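Local atomic coordinates of staphylococcal nuclease domain-containing protein 1 (Drosophila melanogaster, PDB entry 2WAC), a protein that cleaves both RNA and DNA as an endonuclease, associates with the RNA-induced silencing complex, and binds peptides carrying symmetrically dimethylated arginine through its Tudor domain. Residues L148-K153 and S157-T162; I8-T13 and P111-Y116; V121-D126 and E131-A136; E14-F19 and R135-D140; A81-I86 and N97-L102. All blocks are in the same frame, centred on the assembly; numbering follows the deposited sequence.

Contact 1: L148-K153 and S157-T162; sequences LNVELK and SPNLAT
Backbone hydrogen bonds zip Leu148-Lys153 to Ser157-Thr162 as the two antiparallel strands of a beta hairpin. Asn149 and Thr162 form a hydrogen-bonded pair, Asn149 N to Thr162 O at 3.1 Å and Thr162 N to Asn149 O at 2.9 Å. Further along, Glu151 and Leu152 both face Leu160, a classic beta bulge: Glu151 N reaches Leu160 O at 2.7 Å, Leu152 N shares that oxygen through a weak bond, and Leu160 N returns one to Leu152 O.

The polar side chains gather on Glu151. Its chain folds back at chi2 (-69°) and crosses Thr162 at about a right angle, and Thr162 OG1 donates to the anti lone pair of Glu151 OE2 at 2.8 Å. Asn149 ND2 meets the same oxygen from above the carboxylate plane at 2.9 Å. Replacing Glu151 by an alanine removes the carboxylate, and the Thr162 hydroxyl and the side-chain amide of Asn149 would probably lose their common acceptor.

Apolar contacts are lighter: Leu148 CG lies 4.1 Å from Ala161 CB, whose small methyl suits the buried face, where Tyr116 also packs.

Two donors on one carboxylate oxygen are likely to stabilise its negative charge and tie together side chains of both strands beside the bulge.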
# COMPACT_ATOMS: atom_id res chain seq x y z
N LEU A 148 -7.77 -2.54 10.24
CA LEU A 148 -7.81 -3.33 9.01
C LEU A 148 -8.43 -4.70 9.26
O LEU A 148 -8.11 -5.37 10.24
CB LEU A 148 -6.40 -3.48 8.43
CG LEU A 148 -6.16 -4.33 7.17
CD1 LEU A 148 -5.05 -3.74 6.32
CD2 LEU A 148 -5.87 -5.80 7.50
N ASN A 149 -9.32 -5.11 8.35
CA ASN A 149 -9.84 -6.48 8.34
C ASN A 149 -9.65 -7.11 6.97
O ASN A 149 -10.04 -6.53 5.96
CB ASN A 149 -11.32 -6.50 8.73
CG ASN A 149 -11.87 -7.92 8.85
OD1 ASN A 149 -11.33 -8.74 9.59
ND2 ASN A 149 -12.95 -8.20 8.14
N VAL A 150 -9.04 -8.29 6.94
CA VAL A 150 -8.88 -9.04 5.70
C VAL A 150 -10.21 -9.74 5.38
O VAL A 150 -10.70 -10.54 6.18
CB VAL A 150 -7.72 -10.07 5.77
CG1 VAL A 150 -7.65 -10.91 4.50
CG2 VAL A 150 -6.39 -9.36 6.00
N GLU A 151 -10.78 -9.41 4.22
CA GLU A 151 -12.09 -9.92 3.83
C GLU A 151 -12.00 -11.19 2.98
O GLU A 151 -12.85 -12.08 3.08
CB GLU A 151 -12.89 -8.86 3.07
CG GLU A 151 -13.08 -7.54 3.83
CD GLU A 151 -14.00 -7.64 5.03
OE1 GLU A 151 -14.77 -8.62 5.14
OE2 GLU A 151 -13.96 -6.74 5.89
N LEU A 152 -10.97 -11.26 2.15
CA LEU A 152 -10.74 -12.41 1.29
C LEU A 152 -9.26 -12.57 0.97
O LEU A 152 -8.61 -11.62 0.54
CB LEU A 152 -11.54 -12.30 -0.02
CG LEU A 152 -11.60 -13.54 -0.92
CD1 LEU A 152 -12.53 -14.60 -0.34
CD2 LEU A 152 -12.04 -13.17 -2.32
N LYS A 153 -8.75 -13.78 1.18
CA LYS A 153 -7.41 -14.14 0.73
C LYS A 153 -7.44 -14.41 -0.77
O LYS A 153 -8.33 -15.11 -1.27
CB LYS A 153 -6.90 -15.38 1.47
CG LYS A 153 -6.72 -15.20 2.96
CD LYS A 153 -6.44 -16.54 3.63
CE LYS A 153 -6.37 -16.42 5.14
NZ LYS A 153 -5.15 -15.69 5.59
N SER A 157 -1.79 -12.51 -5.36
CA SER A 157 -1.96 -11.06 -5.39
C SER A 157 -2.45 -10.53 -4.04
O SER A 157 -2.80 -11.33 -3.16
CB SER A 157 -2.88 -10.64 -6.55
OG SER A 157 -4.16 -11.21 -6.41
N PRO A 158 -2.46 -9.19 -3.84
CA PRO A 158 -2.89 -8.62 -2.56
C PRO A 158 -4.28 -9.05 -2.10
O PRO A 158 -5.23 -9.07 -2.90
CB PRO A 158 -2.86 -7.11 -2.83
CG PRO A 158 -1.87 -6.94 -3.91
CD PRO A 158 -2.04 -8.14 -4.79
N ASN A 159 -4.40 -9.41 -0.82
CA ASN A 159 -5.68 -9.81 -0.24
C ASN A 159 -6.65 -8.63 -0.13
O ASN A 159 -6.22 -7.48 0.00
CB ASN A 159 -5.47 -10.44 1.15
CG ASN A 159 -4.66 -11.73 1.09
OD1 ASN A 159 -4.60 -12.40 0.06
ND2 ASN A 159 -4.05 -12.09 2.21
N LEU A 160 -7.95 -8.91 -0.20
CA LEU A 160 -8.99 -7.89 -0.04
C LEU A 160 -9.12 -7.49 1.43
O LEU A 160 -9.24 -8.35 2.30
CB LEU A 160 -10.34 -8.39 -0.57
CG LEU A 160 -10.73 -8.18 -2.04
CD1 LEU A 160 -9.71 -8.76 -3.02
CD2 LEU A 160 -12.11 -8.77 -2.30
N ALA A 161 -9.10 -6.18 1.69
CA ALA A 161 -9.19 -5.67 3.06
C ALA A 161 -10.08 -4.43 3.17
O ALA A 161 -10.07 -3.58 2.28
CB ALA A 161 -7.80 -5.38 3.61
N THR A 162 -10.83 -4.35 4.26
CA THR A 162 -11.52 -3.10 4.60
C THR A 162 -10.68 -2.30 5.58
O THR A 162 -9.85 -2.86 6.31
CB THR A 162 -12.93 -3.34 5.21
OG1 THR A 162 -12.84 -4.25 6.31
CG2 THR A 162 -13.89 -3.89 4.15

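Contact 2: I8-T13 and P111-Y116; sequences IVTEIT and PYATEY
Thr10 and Ala113 make one of two slender touches between Ile8-Thr13 and Pro111-Tyr116, with Thr10 OG1 4.4 Å from Ala113 CB. The other is Thr13 CG2 against Glu115 OE2, also at 4.4 Å. The contact brings together two non-adjacent strands of the mixed sheet, 5-12 and 113-118, which flank strand 17-22 and both pair with it, so they share no backbone ladder and meet through a few side-chain atoms. On the first of them, Thr10 and Glu11 both face Phe19 in a classic beta bulge.

Neither touch is tight, and the contrast is one of burial. Ala113 is buried, its methyl pointing toward Thr10 and small enough to fit beside it. Thr10 OG1 is hydrogen-bonded to Tyr88 O, within the 62-90 region involved in dimethylarginine binding. Thr13 and Glu115, by comparison, are partly exposed. Glu115 stretches out through two extended torsions (chi1 -166°), which carry the carboxylate across to Thr17 OG1; that hydroxyl is also hydrogen-bonded to Thr13 OG1.

No hydrogen bond joins the two segments directly. Polar groups at both touches are instead satisfied by third residues, and this chemistry implies an indirect link, with Thr17 of the intervening strand bridging Thr13 and Glu115.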
# COMPACT_ATOMS: atom_id res chain seq x y z
N ILE A 8 -1.05 1.34 10.13
CA ILE A 8 -0.85 2.67 9.56
C ILE A 8 -0.66 2.50 8.05
O ILE A 8 0.17 1.70 7.61
CB ILE A 8 0.39 3.38 10.17
CG1 ILE A 8 0.10 3.81 11.61
CG2 ILE A 8 0.81 4.59 9.31
CD1 ILE A 8 1.34 4.15 12.42
N VAL A 9 -1.44 3.24 7.26
CA VAL A 9 -1.33 3.17 5.80
C VAL A 9 -0.18 4.05 5.33
O VAL A 9 -0.17 5.26 5.56
CB VAL A 9 -2.66 3.54 5.09
CG1 VAL A 9 -2.50 3.49 3.58
CG2 VAL A 9 -3.78 2.60 5.53
N THR A 10 0.80 3.43 4.67
CA THR A 10 2.06 4.10 4.32
C THR A 10 2.21 4.44 2.84
O THR A 10 2.97 5.35 2.48
CB THR A 10 3.29 3.30 4.81
OG1 THR A 10 3.23 1.95 4.31
CG2 THR A 10 3.33 3.27 6.34
N GLU A 11 1.48 3.73 1.98
CA GLU A 11 1.53 3.96 0.54
C GLU A 11 0.21 3.60 -0.13
O GLU A 11 -0.39 2.58 0.19
CB GLU A 11 2.68 3.17 -0.10
CG GLU A 11 2.87 3.37 -1.62
CD GLU A 11 3.49 4.72 -1.99
OE1 GLU A 11 3.96 5.45 -1.09
OE2 GLU A 11 3.51 5.04 -3.19
N ILE A 12 -0.24 4.46 -1.05
CA ILE A 12 -1.43 4.18 -1.86
C ILE A 12 -1.05 4.24 -3.34
O ILE A 12 -0.37 5.16 -3.78
CB ILE A 12 -2.59 5.15 -1.54
CG1 ILE A 12 -2.99 5.04 -0.07
CG2 ILE A 12 -3.81 4.86 -2.43
CD1 ILE A 12 -3.55 6.31 0.52
N THR A 13 -1.49 3.23 -4.10
CA THR A 13 -1.21 3.15 -5.53
C THR A 13 -2.38 3.68 -6.35
O THR A 13 -3.45 3.99 -5.81
CB THR A 13 -0.88 1.70 -5.98
OG1 THR A 13 -2.09 0.92 -6.00
CG2 THR A 13 0.14 1.06 -5.04
N PRO A 111 9.13 -8.35 5.42
CA PRO A 111 8.81 -6.96 5.09
C PRO A 111 7.85 -6.32 6.10
O PRO A 111 6.87 -6.96 6.51
CB PRO A 111 8.14 -7.07 3.72
CG PRO A 111 8.73 -8.30 3.13
CD PRO A 111 8.88 -9.25 4.28
N TYR A 112 8.13 -5.08 6.51
CA TYR A 112 7.31 -4.39 7.50
C TYR A 112 6.06 -3.71 6.93
O TYR A 112 5.24 -3.18 7.68
CB TYR A 112 8.15 -3.43 8.36
CG TYR A 112 8.95 -4.17 9.41
CD1 TYR A 112 8.33 -4.73 10.52
CD2 TYR A 112 10.33 -4.33 9.27
CE1 TYR A 112 9.05 -5.42 11.48
CE2 TYR A 112 11.07 -5.02 10.23
CZ TYR A 112 10.42 -5.56 11.33
OH TYR A 112 11.14 -6.25 12.28
N ALA A 113 5.92 -3.74 5.60
CA ALA A 113 4.71 -3.28 4.93
C ALA A 113 4.10 -4.40 4.08
O ALA A 113 4.82 -5.19 3.47
CB ALA A 113 4.99 -2.05 4.08
N THR A 114 2.77 -4.45 4.06
CA THR A 114 2.03 -5.47 3.31
C THR A 114 1.01 -4.80 2.40
O THR A 114 0.29 -3.89 2.83
CB THR A 114 1.31 -6.45 4.27
OG1 THR A 114 2.25 -6.97 5.22
CG2 THR A 114 0.68 -7.62 3.50
N GLU A 115 0.95 -5.25 1.14
CA GLU A 115 -0.01 -4.71 0.18
C GLU A 115 -1.38 -5.39 0.28
O GLU A 115 -1.47 -6.60 0.45
CB GLU A 115 0.53 -4.84 -1.25
CG GLU A 115 -0.24 -4.01 -2.27
CD GLU A 115 0.36 -4.05 -3.67
OE1 GLU A 115 1.30 -4.84 -3.91
OE2 GLU A 115 -0.12 -3.29 -4.53
N TYR A 116 -2.43 -4.57 0.17
CA TYR A 116 -3.81 -5.05 0.16
C TYR A 116 -4.59 -4.36 -0.95
O TYR A 116 -4.23 -3.27 -1.37
CB TYR A 116 -4.50 -4.74 1.49
CG TYR A 116 -3.83 -5.34 2.70
CD1 TYR A 116 -4.14 -6.63 3.13
CD2 TYR A 116 -2.88 -4.61 3.43
CE1 TYR A 116 -3.52 -7.18 4.24
CE2 TYR A 116 -2.26 -5.16 4.54
CZ TYR A 116 -2.59 -6.44 4.95
OH TYR A 116 -1.98 -7.00 6.05

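Contact 3: V121-D126 and E131-A136; sequences VALPTD and EEALRA
Leu123 lays its CD2 methyl against the helix, 3.9 Å from Ala133 CB and 4.5 Å from Leu134 CG. Its CG stands anti to the carbonyl carbon (chi1 -82°), which swings the branched end toward the helix although the CB itself does not point there. Ala133, buried and facing the loop, has just the short side chain that lets a leucine methyl come close to the helix. Pro124 extends the same apolar patch, its ring carbon CD lying 4.4 Å from Ala133 CB, and its carbonyl O is hydrogen-bonded to Lys130 NZ.

The Glu132-Arg135 pair lies off this patch. Arg135 grips Glu132 side-on, NE to OE1 at 2.8 Å and NH2 to OE2 at 3.1 Å, with both oxygens near the guanidinium plane. Asp126 sits at the N-cap of helix 127-141, its OD2 accepting from Glu128 N.

This is a strand-to-helix connection: the chain leaves short strand 121-122, packs its loop leucine and proline on the coming helix, and enters it through an aspartate N-cap.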
# COMPACT_ATOMS: atom_id res chain seq x y z
N VAL A 121 -14.04 -2.09 -4.13
CA VAL A 121 -14.04 -0.75 -4.71
C VAL A 121 -13.48 -0.78 -6.13
O VAL A 121 -12.41 -1.34 -6.37
CB VAL A 121 -13.23 0.24 -3.81
CG1 VAL A 121 -12.84 1.50 -4.57
CG2 VAL A 121 -14.02 0.60 -2.56
N ALA A 122 -14.22 -0.19 -7.07
CA ALA A 122 -13.75 -0.03 -8.44
C ALA A 122 -13.64 1.46 -8.76
O ALA A 122 -14.55 2.23 -8.45
CB ALA A 122 -14.68 -0.72 -9.42
N LEU A 123 -12.53 1.86 -9.38
CA LEU A 123 -12.33 3.24 -9.81
C LEU A 123 -13.35 3.64 -10.88
O LEU A 123 -13.77 2.80 -11.67
CB LEU A 123 -10.91 3.47 -10.33
CG LEU A 123 -9.76 3.71 -9.35
CD1 LEU A 123 -8.46 3.78 -10.12
CD2 LEU A 123 -9.96 4.98 -8.52
N PRO A 124 -13.76 4.93 -10.90
CA PRO A 124 -14.73 5.42 -11.89
C PRO A 124 -14.18 5.46 -13.32
O PRO A 124 -12.98 5.31 -13.52
CB PRO A 124 -15.04 6.84 -11.39
CG PRO A 124 -13.84 7.24 -10.62
CD PRO A 124 -13.34 5.99 -9.97
N THR A 125 -15.07 5.66 -14.30
CA THR A 125 -14.69 5.63 -15.72
C THR A 125 -13.86 6.84 -16.16
O THR A 125 -12.89 6.69 -16.91
CB THR A 125 -15.91 5.44 -16.66
OG1 THR A 125 -16.84 6.51 -16.49
CG2 THR A 125 -16.60 4.11 -16.40
N ASP A 126 -14.24 8.03 -15.70
CA ASP A 126 -13.53 9.27 -16.06
C ASP A 126 -12.15 9.34 -15.41
O ASP A 126 -11.96 8.89 -14.28
CB ASP A 126 -14.35 10.50 -15.65
CG ASP A 126 -13.84 11.78 -16.30
OD1 ASP A 126 -14.09 11.97 -17.51
OD2 ASP A 126 -13.21 12.60 -15.60
N GLU A 131 -8.68 10.55 -10.31
CA GLU A 131 -7.75 11.36 -9.51
C GLU A 131 -8.37 11.78 -8.18
O GLU A 131 -7.73 11.68 -7.13
CB GLU A 131 -7.34 12.63 -10.26
CG GLU A 131 -6.72 12.43 -11.64
CD GLU A 131 -6.33 13.75 -12.28
OE1 GLU A 131 -5.46 14.45 -11.72
OE2 GLU A 131 -6.89 14.08 -13.35
N GLU A 132 -9.61 12.26 -8.24
CA GLU A 132 -10.33 12.71 -7.06
C GLU A 132 -10.55 11.58 -6.06
O GLU A 132 -10.42 11.78 -4.85
CB GLU A 132 -11.66 13.38 -7.45
CG GLU A 132 -12.54 13.86 -6.28
CD GLU A 132 -11.81 14.78 -5.28
OE1 GLU A 132 -10.71 15.29 -5.59
OE2 GLU A 132 -12.36 14.99 -4.18
N ALA A 133 -10.86 10.39 -6.57
CA ALA A 133 -11.03 9.20 -5.74
C ALA A 133 -9.75 8.87 -4.96
O ALA A 133 -9.81 8.58 -3.76
CB ALA A 133 -11.46 8.01 -6.59
N LEU A 134 -8.61 8.94 -5.64
CA LEU A 134 -7.31 8.66 -5.04
C LEU A 134 -6.90 9.76 -4.04
O LEU A 134 -6.31 9.46 -3.00
CB LEU A 134 -6.24 8.47 -6.12
CG LEU A 134 -6.44 7.30 -7.09
CD1 LEU A 134 -5.68 7.53 -8.39
CD2 LEU A 134 -6.05 5.97 -6.45
N ARG A 135 -7.23 11.00 -4.37
CA ARG A 135 -7.00 12.15 -3.49
C ARG A 135 -7.83 12.03 -2.21
O ARG A 135 -7.32 12.25 -1.11
CB ARG A 135 -7.35 13.46 -4.21
CG ARG A 135 -6.89 14.72 -3.48
CD ARG A 135 -7.85 15.89 -3.72
NE ARG A 135 -9.20 15.62 -3.21
CZ ARG A 135 -9.56 15.68 -1.93
NH1 ARG A 135 -8.68 16.00 -1.00
NH2 ARG A 135 -10.82 15.41 -1.58
N ALA A 136 -9.10 11.67 -2.37
CA ALA A 136 -10.03 11.53 -1.24
C ALA A 136 -9.63 10.41 -0.28
O ALA A 136 -9.73 10.56 0.93
CB ALA A 136 -11.45 11.32 -1.74

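Contact 4: E14-F19 and R135-D140; sequences ETLTFF and RAFSED
Leu16 and Phe137 meet where helix 127-141 packs on a five-stranded mixed sheet, in the staphylococcal-nuclease-like (OB-fold) part of this extended Tudor domain. The two side chains cross obliquely. Leu16 brings one methyl, CD2, to the CG-CD2 corner of the ring: Phe137 CD2 is 3.5 Å away, a close approach, and Phe137 CG and CB each lie 4.0 Å from that same methyl. A leucine suits this turn because its branched end can bend over to the helix while the backbone leads on into strand 17-22; Leu123 and Val182, apolar as well, are among its neighbours.

With CG trans to the main-chain nitrogen (chi1 -178°), Phe137 throws its ring well clear of the helix, and the far end arrives beside Phe18. The rings do not stack: Phe18 CD1 lies at the edge of the Phe137 ring, near its plane. Large flat side chains suit these buried positions, since they bridge helix and sheet; Ile12 and Leu118 of the sheet and Leu176 of helix 172-178 also touch Phe137.

The outer side of the helix carries charge instead. There Arg135 NH1 forms a salt bridge with Glu139 OE1, one turn on, with the oxygen close to the guanidinium plane. On the buried side, the last atom of the Phe137 ring, CZ, comes to 4.3 Å from Phe18 CD1.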
# COMPACT_ATOMS: atom_id res chain seq x y z
N GLU A 14 -2.19 3.77 -7.67
CA GLU A 14 -3.18 4.32 -8.59
C GLU A 14 -4.39 3.42 -8.86
O GLU A 14 -5.35 3.84 -9.51
CB GLU A 14 -2.52 4.75 -9.91
CG GLU A 14 -1.71 3.65 -10.61
CD GLU A 14 -0.87 4.17 -11.77
OE1 GLU A 14 -1.33 5.08 -12.49
OE2 GLU A 14 0.26 3.66 -11.97
N THR A 15 -4.35 2.18 -8.36
CA THR A 15 -5.45 1.23 -8.53
C THR A 15 -6.18 0.96 -7.21
O THR A 15 -6.96 0.00 -7.10
CB THR A 15 -4.95 -0.11 -9.12
OG1 THR A 15 -3.98 -0.69 -8.24
CG2 THR A 15 -4.33 0.09 -10.50
N LEU A 16 -5.93 1.83 -6.23
CA LEU A 16 -6.49 1.72 -4.88
C LEU A 16 -6.07 0.46 -4.12
O LEU A 16 -6.82 -0.05 -3.28
CB LEU A 16 -8.01 1.92 -4.87
CG LEU A 16 -8.53 3.35 -5.05
CD1 LEU A 16 -10.04 3.35 -5.18
CD2 LEU A 16 -8.10 4.25 -3.90
N THR A 17 -4.88 -0.05 -4.43
CA THR A 17 -4.21 -0.95 -3.50
C THR A 17 -3.44 -0.05 -2.54
O THR A 17 -3.21 1.13 -2.83
CB THR A 17 -3.27 -1.98 -4.20
OG1 THR A 17 -2.13 -1.32 -4.76
CG2 THR A 17 -4.01 -2.76 -5.28
N PHE A 18 -3.09 -0.58 -1.37
CA PHE A 18 -2.37 0.20 -0.37
C PHE A 18 -1.43 -0.68 0.42
O PHE A 18 -1.65 -1.89 0.54
CB PHE A 18 -3.35 0.94 0.56
CG PHE A 18 -4.25 0.02 1.34
CD1 PHE A 18 -5.48 -0.39 0.82
CD2 PHE A 18 -3.88 -0.43 2.61
CE1 PHE A 18 -6.31 -1.25 1.54
CE2 PHE A 18 -4.71 -1.28 3.34
CZ PHE A 18 -5.93 -1.69 2.80
N PHE A 19 -0.37 -0.08 0.95
CA PHE A 19 0.54 -0.76 1.86
C PHE A 19 0.28 -0.29 3.28
O PHE A 19 0.10 0.90 3.53
CB PHE A 19 2.00 -0.49 1.47
CG PHE A 19 2.44 -1.21 0.23
CD1 PHE A 19 2.06 -0.75 -1.03
CD2 PHE A 19 3.26 -2.33 0.32
CE1 PHE A 19 2.48 -1.41 -2.18
CE2 PHE A 19 3.69 -2.99 -0.83
CZ PHE A 19 3.29 -2.53 -2.08
N ARG A 135 -7.23 11.00 -4.37
CA ARG A 135 -7.00 12.15 -3.49
C ARG A 135 -7.83 12.03 -2.21
O ARG A 135 -7.32 12.25 -1.11
CB ARG A 135 -7.35 13.46 -4.21
CG ARG A 135 -6.89 14.72 -3.48
CD ARG A 135 -7.85 15.89 -3.72
NE ARG A 135 -9.20 15.62 -3.21
CZ ARG A 135 -9.56 15.68 -1.93
NH1 ARG A 135 -8.68 16.00 -1.00
NH2 ARG A 135 -10.82 15.41 -1.58
N ALA A 136 -9.10 11.67 -2.37
CA ALA A 136 -10.03 11.53 -1.24
C ALA A 136 -9.63 10.41 -0.28
O ALA A 136 -9.73 10.56 0.93
CB ALA A 136 -11.45 11.32 -1.74
N PHE A 137 -9.18 9.28 -0.84
CA PHE A 137 -8.80 8.12 -0.03
C PHE A 137 -7.50 8.35 0.72
O PHE A 137 -7.35 7.91 1.86
CB PHE A 137 -8.72 6.86 -0.90
CG PHE A 137 -8.37 5.61 -0.13
CD1 PHE A 137 -9.12 5.22 0.98
CD2 PHE A 137 -7.31 4.80 -0.53
CE1 PHE A 137 -8.80 4.06 1.69
CE2 PHE A 137 -6.98 3.64 0.16
CZ PHE A 137 -7.73 3.27 1.28
N SER A 138 -6.56 9.04 0.08
CA SER A 138 -5.28 9.40 0.70
C SER A 138 -5.47 10.37 1.86
O SER A 138 -4.79 10.25 2.89
CB SER A 138 -4.33 9.99 -0.34
OG SER A 138 -3.10 10.35 0.25
N GLU A 139 -6.38 11.33 1.69
CA GLU A 139 -6.71 12.27 2.75
C GLU A 139 -7.34 11.55 3.95
O GLU A 139 -7.12 11.94 5.10
CB GLU A 139 -7.64 13.37 2.23
CG GLU A 139 -7.63 14.64 3.08
CD GLU A 139 -8.69 15.64 2.68
OE1 GLU A 139 -9.02 15.73 1.47
OE2 GLU A 139 -9.20 16.35 3.57
N ASP A 140 -8.12 10.51 3.66
CA ASP A 140 -8.76 9.69 4.69
C ASP A 140 -7.77 8.89 5.54
O ASP A 140 -7.85 8.91 6.77
CB ASP A 140 -9.77 8.73 4.05
CG ASP A 140 -11.04 9.42 3.56
OD1 ASP A 140 -11.32 10.56 3.99
OD2 ASP A 140 -11.76 8.81 2.74

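Contact 5: A81-I86 and N97-L102; sequences ATVLYI and NRLAAL
Leu99 divides its two methyls between two residues of the facing strand, and all the direct touches are apolar. Leu99 CD1 sits 3.9 Å from Ala81 CB, while Leu99 CD2 lies 4.0 Å from Val83 CG1. Ala81 and Val83, two apart on a strand, both point the same way, toward Leu99, so a single forked side chain can serve them both. Leu99 has CG anti to the carbonyl carbon (chi1 -53°) and an extended second torsion, which carries the fork straight out to them. The valine and leucine side chains lie alongside one another, pointing opposite ways, CG1 of the valine beside one branch of the leucine. Alanine leaves room for the CD1 branch, and the beta-branched valine fits well in an extended strand.

This is the interior of the Tudor domain, a member of the SH3-like barrel clan. Strands 80-85 and 99-101 are not adjacent in its antiparallel sheet, so they meet across the inside of the curled sheet; Ala60, Ala71 and Pro52 add to the same apolar interior.

The hydrogen bonds belong to the surroundings. Backbone bonds tie Ala81 to Leu94 and Val83 to Glu92, and Thr82, pointing away from Leu99, uses OG1 on Thr93 OG1. Segment 81-86 lies in the region involved in dimethylarginine binding, where the Tyr85 ring meets that of Phe62 and Tyr85 OH is hydrogen-bonded to Glu92.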
# COMPACT_ATOMS: atom_id res chain seq x y z
N ALA A 81 17.66 -0.13 -12.22
CA ALA A 81 16.75 -1.15 -11.70
C ALA A 81 15.49 -0.54 -11.12
O ALA A 81 15.51 0.60 -10.64
CB ALA A 81 17.45 -2.01 -10.65
N THR A 82 14.40 -1.29 -11.18
CA THR A 82 13.16 -0.91 -10.51
C THR A 82 13.09 -1.67 -9.19
O THR A 82 13.13 -2.91 -9.17
CB THR A 82 11.92 -1.22 -11.38
OG1 THR A 82 12.03 -0.51 -12.63
CG2 THR A 82 10.64 -0.78 -10.67
N VAL A 83 12.99 -0.93 -8.09
CA VAL A 83 12.97 -1.52 -6.75
C VAL A 83 11.70 -1.17 -5.98
O VAL A 83 11.07 -0.13 -6.22
CB VAL A 83 14.23 -1.15 -5.90
CG1 VAL A 83 15.52 -1.52 -6.64
CG2 VAL A 83 14.24 0.34 -5.51
N LEU A 84 11.32 -2.06 -5.06
CA LEU A 84 10.24 -1.82 -4.12
C LEU A 84 10.84 -1.66 -2.73
O LEU A 84 11.58 -2.53 -2.28
CB LEU A 84 9.23 -2.98 -4.13
CG LEU A 84 8.26 -3.09 -2.94
CD1 LEU A 84 7.18 -2.01 -3.00
CD2 LEU A 84 7.63 -4.48 -2.85
N TYR A 85 10.52 -0.56 -2.05
CA TYR A 85 10.95 -0.35 -0.67
C TYR A 85 10.03 -1.12 0.26
O TYR A 85 8.94 -0.66 0.62
CB TYR A 85 11.03 1.14 -0.34
CG TYR A 85 12.09 1.84 -1.16
CD1 TYR A 85 13.44 1.76 -0.81
CD2 TYR A 85 11.76 2.56 -2.31
CE1 TYR A 85 14.43 2.38 -1.57
CE2 TYR A 85 12.74 3.19 -3.08
CZ TYR A 85 14.07 3.10 -2.70
OH TYR A 85 15.05 3.71 -3.45
N ILE A 86 10.49 -2.32 0.65
CA ILE A 86 9.64 -3.35 1.26
C ILE A 86 9.05 -3.02 2.63
O ILE A 86 8.08 -3.65 3.06
CB ILE A 86 10.38 -4.73 1.34
CG1 ILE A 86 11.70 -4.62 2.10
CG2 ILE A 86 10.58 -5.31 -0.07
CD1 ILE A 86 12.18 -5.92 2.73
N ASN A 97 24.16 1.63 -9.41
CA ASN A 97 25.25 2.09 -8.55
C ASN A 97 24.79 2.65 -7.20
O ASN A 97 25.61 2.97 -6.34
CB ASN A 97 26.22 3.05 -9.29
CG ASN A 97 25.56 4.34 -9.76
OD1 ASN A 97 24.67 4.88 -9.11
ND2 ASN A 97 26.03 4.84 -10.90
N ARG A 98 23.47 2.76 -7.02
CA ARG A 98 22.88 3.13 -5.74
C ARG A 98 22.31 1.91 -5.01
O ARG A 98 21.54 2.04 -4.05
CB ARG A 98 21.80 4.20 -5.93
CG ARG A 98 22.36 5.57 -6.29
CD ARG A 98 21.25 6.58 -6.53
NE ARG A 98 20.62 7.03 -5.28
CZ ARG A 98 20.98 8.11 -4.60
NH1 ARG A 98 21.97 8.89 -5.02
NH2 ARG A 98 20.33 8.42 -3.49
N LEU A 99 22.70 0.73 -5.48
CA LEU A 99 22.32 -0.53 -4.84
C LEU A 99 23.55 -1.21 -4.27
O LEU A 99 24.64 -1.15 -4.85
CB LEU A 99 21.63 -1.46 -5.84
CG LEU A 99 20.43 -0.93 -6.63
CD1 LEU A 99 19.92 -1.96 -7.62
CD2 LEU A 99 19.30 -0.47 -5.72
N ALA A 100 23.38 -1.86 -3.12
CA ALA A 100 24.44 -2.63 -2.49
C ALA A 100 23.87 -3.93 -1.95
O ALA A 100 22.65 -4.06 -1.78
CB ALA A 100 25.10 -1.83 -1.38
N ALA A 101 24.75 -4.90 -1.70
CA ALA A 101 24.34 -6.14 -1.05
C ALA A 101 23.86 -5.82 0.36
O ALA A 101 24.53 -5.10 1.11
CB ALA A 101 25.50 -7.13 -1.01
N LEU A 102 22.68 -6.33 0.70
CA LEU A 102 22.13 -6.20 2.04
C LEU A 102 22.80 -7.24 2.94
O LEU A 102 22.80 -8.43 2.60
CB LEU A 102 20.61 -6.38 2.03
CG LEU A 102 19.78 -6.10 3.28
CD1 LEU A 102 19.84 -4.62 3.68
CD2 LEU A 102 18.35 -6.52 3.06

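Contacts 1, 2 and 4 all reach the five-stranded mixed sheet: Tyr116 N of contact 2 is 2.8 Å from Phe18 O of contact 4, and Leu148 CD1 of contact 1 packs 3.9 Å from Phe18 CE2. Contacts 3 and 4 use overlapping parts of helix 127-141, sharing Arg135 and Ala136; their centres are about 9 Å apart, and Leu123 CD2 meets Leu16 CD1 at 3.7 Å. Contact 5 stands apart in the Tudor barrel, within the dimethylarginine-binding region on one side, its centre about 31 Å from that of contact 3. Contact 2 lies nearest to it, about 18 Å between centres, and touches it where Ala113 CB approaches Ile86 O at 3.6 Å.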